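PDB 5B04: translation initiation factor eIF2B subunit epsilon from Schizosaccharomyces pombe, which forms part of the eIF2B complex, which catalyses the exchange of GDP for GTP on the gamma subunit of initiation factor eIF2. Local coordinates for residues R323-K328 against T337-A342; E317-A322 against T331-Y336. One frame throughout, in Å; residues are numbered along the deposited sequence.

In the fold
Both contacts lie in the left-handed beta-helix domain and stack one coil on the next, at two different corners. Contact 2 (317-322 with 331-336) lies at the corner that leads into strands 320-321 and 338-339. Contact 1 (323-328 with 337-342) lies at the corner that leads out of them. The two centres are about 10 Å apart. The strands join the contacts directly: Thr337 O is 2.8 Å from Val320 N, and Val339 N is 3.0 Å from Val320 O, both probable hydrogen bonds. The side chain of Ala322 also packs against Asp341. Both contacts are structural packing between coils, and the C-terminal W2 region is not modelled.

Contact 1. Residues R323-K328 against T337-A342; sequences RSCIIK and TKVGDA
Ser324 and Cys325 meet Val339 to Ala342 in a corner-to-corner contact between successive coils of the beta-helix. Residues 323-328 turn from strand 320-321 into strand 326-327. Residues 337-342 hold strand 338-339 and the next corner, which leads into strand 344-346. The closest pair of CA atoms is that of Cys325 and Ala342, 4.8 Å apart. Ser324 and Ala342 both have a positive phi, 69° and 56°, so each chain bends sharply at its corner. On the outer side the contact is polar. Ala342 N donates a weak hydrogen bond to Ser324 OG, at 3.3 Å, but the position of this hydroxyl is uncertain at 2.99 Å resolution. The CA of Ala342 also points a C-H at the carbonyl of Ser324, with 3.4 Å from CA to O. On the inner side the contact is apolar. The sulfur of Cys325 is anti to its own backbone N (chi1 167°), which carries it to the branched end of Val339. There Cys325 SG lies 3.5 Å from Val339 CG1 and 3.9 Å from Val339 CB. Cys325 CB passes close to the carbonyl of Gly340. Both Cys325 and Val339 are buried, and Leu321 packs on Val339 from the coil before. On the outside of the beta-helix, the corner faces other proteins of the assembly. The carbonyl of Cys325 accepts a hydrogen bond from a basic side chain of another protein's chain, and Arg323 packs on the backbone of two such chains. Stacked corners, inward apolar residues such as Cys325 and Val339, and parallel strands one coil apart are features of the left-handed beta-helix built from hexapeptide repeats.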
loop_
_atom_site.group_PDB
_atom_site.type_symbol
_atom_site.label_atom_id
_atom_site.label_comp_id
_atom_site.label_asym_id
_atom_site.label_seq_id
_atom_site.Cartn_x
_atom_site.Cartn_y
_atom_site.Cartn_z
ATOM N N ARG I 323 -12.063 29.109 37.688
ATOM C CA ARG I 323 -11.821 29.510 36.311
ATOM C C ARG I 323 -11.035 30.818 36.337
ATOM O O ARG I 323 -11.046 31.522 37.348
ATOM C CB ARG I 323 -13.133 29.667 35.545
ATOM C CG ARG I 323 -12.980 29.718 34.033
ATOM C CD ARG I 323 -14.270 30.176 33.385
ATOM N NE ARG I 323 -15.428 29.520 33.984
ATOM C CZ ARG I 323 -16.686 29.903 33.793
ATOM N NH1 ARG I 323 -16.952 30.946 33.020
ATOM N NH2 ARG I 323 -17.677 29.246 34.380
ATOM N N SER I 324 -10.341 31.115 35.239
ATOM C CA SER I 324 -9.465 32.289 35.112
ATOM C C SER I 324 -8.219 32.174 35.992
ATOM O O SER I 324 -7.339 33.034 35.951
ATOM C CB SER I 324 -10.216 33.587 35.433
ATOM O OG SER I 324 -10.471 33.703 36.823
ATOM N N CYS I 325 -8.154 31.115 36.791
ATOM C CA CYS I 325 -6.925 30.759 37.482
ATOM C C CYS I 325 -6.005 30.034 36.517
ATOM O O CYS I 325 -6.434 29.120 35.812
ATOM C CB CYS I 325 -7.213 29.884 38.700
ATOM S SG CYS I 325 -5.747 29.096 39.390
ATOM N N ILE I 326 -4.744 30.450 36.470
ATOM C CA ILE I 326 -3.782 29.792 35.600
ATOM C C ILE I 326 -2.580 29.290 36.398
ATOM O O ILE I 326 -1.944 30.038 37.142
ATOM C CB ILE I 326 -3.321 30.725 34.444
ATOM C CG1 ILE I 326 -2.626 31.982 34.969
ATOM C CG2 ILE I 326 -4.508 31.125 33.583
ATOM C CD1 ILE I 326 -2.107 32.891 33.872
ATOM N N ILE I 327 -2.297 27.999 36.263
ATOM C CA ILE I 327 -1.149 27.402 36.931
ATOM C C ILE I 327 -0.129 26.931 35.895
ATOM O O ILE I 327 -0.413 26.071 35.061
ATOM C CB ILE I 327 -1.568 26.234 37.857
ATOM C CG1 ILE I 327 -2.438 25.219 37.115
ATOM C CG2 ILE I 327 -2.329 26.766 39.060
ATOM C CD1 ILE I 327 -2.646 23.930 37.877
ATOM N N LYS I 328 1.059 27.521 35.944
ATOM C CA LYS I 328 2.066 27.275 34.921
ATOM C C LYS I 328 2.883 26.017 35.211
ATOM O O LYS I 328 2.495 25.191 36.036
ATOM C CB LYS I 328 2.979 28.495 34.782
ATOM C CG LYS I 328 2.215 29.775 34.462
ATOM C CD LYS I 328 3.132 30.906 34.029
ATOM C CE LYS I 328 2.327 32.129 33.612
ATOM N NZ LYS I 328 3.183 33.206 33.042
ATOM N N THR I 337 -6.952 21.608 48.004
ATOM C CA THR I 337 -6.414 22.956 47.879
ATOM C C THR I 337 -7.292 23.804 46.963
ATOM O O THR I 337 -7.725 23.347 45.907
ATOM C CB THR I 337 -4.971 22.944 47.336
ATOM O OG1 THR I 337 -4.132 22.187 48.217
ATOM C CG2 THR I 337 -4.425 24.359 47.220
ATOM N N LYS I 338 -7.558 25.037 47.381
ATOM C CA LYS I 338 -8.358 25.960 46.589
ATOM C C LYS I 338 -7.499 27.115 46.091
ATOM O O LYS I 338 -6.689 27.661 46.839
ATOM C CB LYS I 338 -9.531 26.493 47.413
ATOM C CG LYS I 338 -10.373 25.407 48.055
ATOM C CD LYS I 338 -11.363 25.988 49.050
ATOM C CE LYS I 338 -11.689 24.985 50.145
ATOM N NZ LYS I 338 -11.288 23.601 49.768
ATOM N N VAL I 339 -7.668 27.479 44.824
ATOM C CA VAL I 339 -6.964 28.629 44.271
ATOM C C VAL I 339 -7.971 29.626 43.705
ATOM O O VAL I 339 -8.901 29.246 42.993
ATOM C CB VAL I 339 -5.961 28.220 43.177
ATOM C CG1 VAL I 339 -5.057 29.393 42.833
ATOM C CG2 VAL I 339 -5.131 27.033 43.638
ATOM N N GLY I 340 -7.778 30.902 44.028
ATOM C CA GLY I 340 -8.747 31.935 43.703
ATOM C C GLY I 340 -8.727 32.435 42.271
ATOM O O GLY I 340 -7.939 31.976 41.443
ATOM N N ASP I 341 -9.609 33.390 41.988
ATOM C CA ASP I 341 -9.744 33.964 40.654
ATOM C C ASP I 341 -8.513 34.768 40.248
ATOM O O ASP I 341 -7.912 35.452 41.076
ATOM C CB ASP I 341 -10.987 34.856 40.584
ATOM C CG ASP I 341 -12.263 34.110 40.921
ATOM O OD1 ASP I 341 -12.382 32.926 40.541
ATOM O OD2 ASP I 341 -13.148 34.708 41.569
ATOM N N ALA I 342 -8.150 34.673 38.971
ATOM C CA ALA I 342 -7.045 35.440 38.392
ATOM C C ALA I 342 -5.722 35.233 39.130
ATOM O O ALA I 342 -4.863 36.115 39.134
ATOM C CB ALA I 342 -7.398 36.924 38.357
#

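Contact 2. Residues E317-A322 against T331-Y336; sequences EDVVLA and TLIGAY
Asp318 O is approached twice by Tyr336. The backbone N of Tyr336 donates a weak hydrogen bond to it, 3.0 Å long and bent to 129° at the hydrogen. The CA of Tyr336 adds a C-H contact, 3.2 Å from CA to Asp318 O. One carbonyl therefore takes both approaches at the corner, where Val319 and Tyr336 have the nearest CA atoms. The side chains of Asp318 and Tyr336 run out alongside each other, since both place CG anti to the carbonyl carbon (chi1 -63° for Asp318). The carboxylate and ring planes are nearly parallel, 12° apart. Asp318 CB approaches the ring obliquely, 3.9 Å from both CD1 and CE1 of Tyr336. Both residues are exposed. Inside the coil the contact changes character. Val319 crosses Ile333 at about a right angle. Its two methyls share one methyl of Ile333: Ile333 CG2 lies 3.8 Å from Val319 CG1 and 3.9 Å from Val319 CG2. Val319 CG2 also meets the carbonyl oxygen of Gly334. Leu321 reaches in more loosely, with CD2 4.2 Å from Ile333 CD1, and Ile327 packs on both of these residues. Ala335 CB rests against the carbonyl of Glu317. Elsewhere Ala335 N is held by the side chain of Glu316, and Gly334 O by the hydroxyl of Thr337. The chemistry implies a corner joined by one weak backbone bond, with the remaining contact shared between apolar packing inside and the exposed Asp318-Tyr336 pair outside.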
loop_
_atom_site.group_PDB
_atom_site.type_symbol
_atom_site.label_atom_id
_atom_site.label_comp_id
_atom_site.label_asym_id
_atom_site.label_seq_id
_atom_site.Cartn_x
_atom_site.Cartn_y
_atom_site.Cartn_z
ATOM N N GLU I 317 -6.493 14.598 43.511
ATOM C CA GLU I 317 -7.933 14.729 43.353
ATOM C C GLU I 317 -8.477 15.736 44.362
ATOM O O GLU I 317 -7.792 16.092 45.322
ATOM C CB GLU I 317 -8.623 13.372 43.514
ATOM C CG GLU I 317 -8.271 12.371 42.422
ATOM C CD GLU I 317 -8.891 11.006 42.655
ATOM O OE1 GLU I 317 -9.693 10.867 43.603
ATOM O OE2 GLU I 317 -8.573 10.070 41.890
ATOM N N ASP I 318 -9.702 16.199 44.124
ATOM C CA ASP I 318 -10.375 17.163 44.996
ATOM C C ASP I 318 -9.624 18.490 45.118
ATOM O O ASP I 318 -9.684 19.145 46.157
ATOM C CB ASP I 318 -10.594 16.566 46.389
ATOM C CG ASP I 318 -11.509 15.359 46.368
ATOM O OD1 ASP I 318 -12.738 15.548 46.264
ATOM O OD2 ASP I 318 -10.999 14.223 46.458
ATOM N N VAL I 319 -8.922 18.882 44.061
ATOM C CA VAL I 319 -8.309 20.205 44.009
ATOM C C VAL I 319 -9.265 21.182 43.336
ATOM O O VAL I 319 -9.742 20.931 42.230
ATOM C CB VAL I 319 -6.964 20.195 43.255
ATOM C CG1 VAL I 319 -6.519 21.616 42.938
ATOM C CG2 VAL I 319 -5.907 19.473 44.069
ATOM N N VAL I 320 -9.548 22.291 44.009
ATOM C CA VAL I 320 -10.493 23.272 43.490
ATOM C C VAL I 320 -9.784 24.406 42.757
ATOM O O VAL I 320 -9.226 25.311 43.378
ATOM C CB VAL I 320 -11.360 23.866 44.614
ATOM C CG1 VAL I 320 -12.381 24.836 44.040
ATOM C CG2 VAL I 320 -12.053 22.757 45.390
ATOM N N LEU I 321 -9.809 24.348 41.429
ATOM C CA LEU I 321 -9.243 25.411 40.610
ATOM C C LEU I 321 -10.347 26.274 40.021
ATOM O O LEU I 321 -11.113 25.821 39.171
ATOM C CB LEU I 321 -8.377 24.836 39.488
ATOM C CG LEU I 321 -7.101 24.100 39.895
ATOM C CD1 LEU I 321 -6.248 23.808 38.672
ATOM C CD2 LEU I 321 -6.320 24.906 40.919
ATOM N N ALA I 322 -10.428 27.518 40.481
ATOM C CA ALA I 322 -11.384 28.466 39.930
ATOM C C ALA I 322 -11.059 28.724 38.466
ATOM O O ALA I 322 -9.917 28.561 38.041
ATOM C CB ALA I 322 -11.368 29.764 40.720
ATOM N N THR I 331 4.472 22.792 38.585
ATOM C CA THR I 331 3.663 23.121 39.754
ATOM C C THR I 331 2.996 21.879 40.341
ATOM O O THR I 331 2.371 21.098 39.623
ATOM C CB THR I 331 2.582 24.167 39.408
ATOM O OG1 THR I 331 3.199 25.446 39.215
ATOM C CG2 THR I 331 1.555 24.276 40.526
ATOM N N LEU I 332 3.139 21.703 41.650
ATOM C CA LEU I 332 2.522 20.584 42.352
ATOM C C LEU I 332 1.472 21.090 43.337
ATOM O O LEU I 332 1.736 21.997 44.124
ATOM C CB LEU I 332 3.590 19.758 43.076
ATOM C CG LEU I 332 3.181 18.464 43.784
ATOM C CD1 LEU I 332 4.319 17.466 43.723
ATOM C CD2 LEU I 332 2.800 18.725 45.232
ATOM N N ILE I 333 0.280 20.500 43.290
ATOM C CA ILE I 333 -0.810 20.910 44.170
ATOM C C ILE I 333 -1.398 19.730 44.939
ATOM O O ILE I 333 -1.878 18.765 44.344
ATOM C CB ILE I 333 -1.942 21.599 43.383
ATOM C CG1 ILE I 333 -1.393 22.766 42.560
ATOM C CG2 ILE I 333 -3.033 22.075 44.328
ATOM C CD1 ILE I 333 -2.439 23.463 41.718
ATOM N N GLY I 334 -1.360 19.815 46.266
ATOM C CA GLY I 334 -1.928 18.782 47.114
ATOM C C GLY I 334 -3.444 18.819 47.109
ATOM O O GLY I 334 -4.045 19.803 46.681
ATOM N N ALA I 335 -4.063 17.745 47.590
ATOM C CA ALA I 335 -5.516 17.626 47.581
ATOM C C ALA I 335 -6.182 18.667 48.476
ATOM O O ALA I 335 -5.550 19.224 49.374
ATOM C CB ALA I 335 -5.932 16.225 48.004
ATOM N N TYR I 336 -7.460 18.925 48.205
ATOM C CA TYR I 336 -8.288 19.836 48.997
ATOM C C TYR I 336 -7.760 21.270 49.003
ATOM O O TYR I 336 -8.087 22.056 49.893
ATOM C CB TYR I 336 -8.419 19.321 50.433
ATOM C CG TYR I 336 -8.840 17.872 50.514
ATOM C CD1 TYR I 336 -10.137 17.488 50.200
ATOM C CD2 TYR I 336 -7.939 16.887 50.898
ATOM C CE1 TYR I 336 -10.526 16.164 50.269
ATOM C CE2 TYR I 336 -8.319 15.560 50.971
ATOM C CZ TYR I 336 -9.613 15.204 50.654
ATOM O OH TYR I 336 -9.998 13.885 50.725
#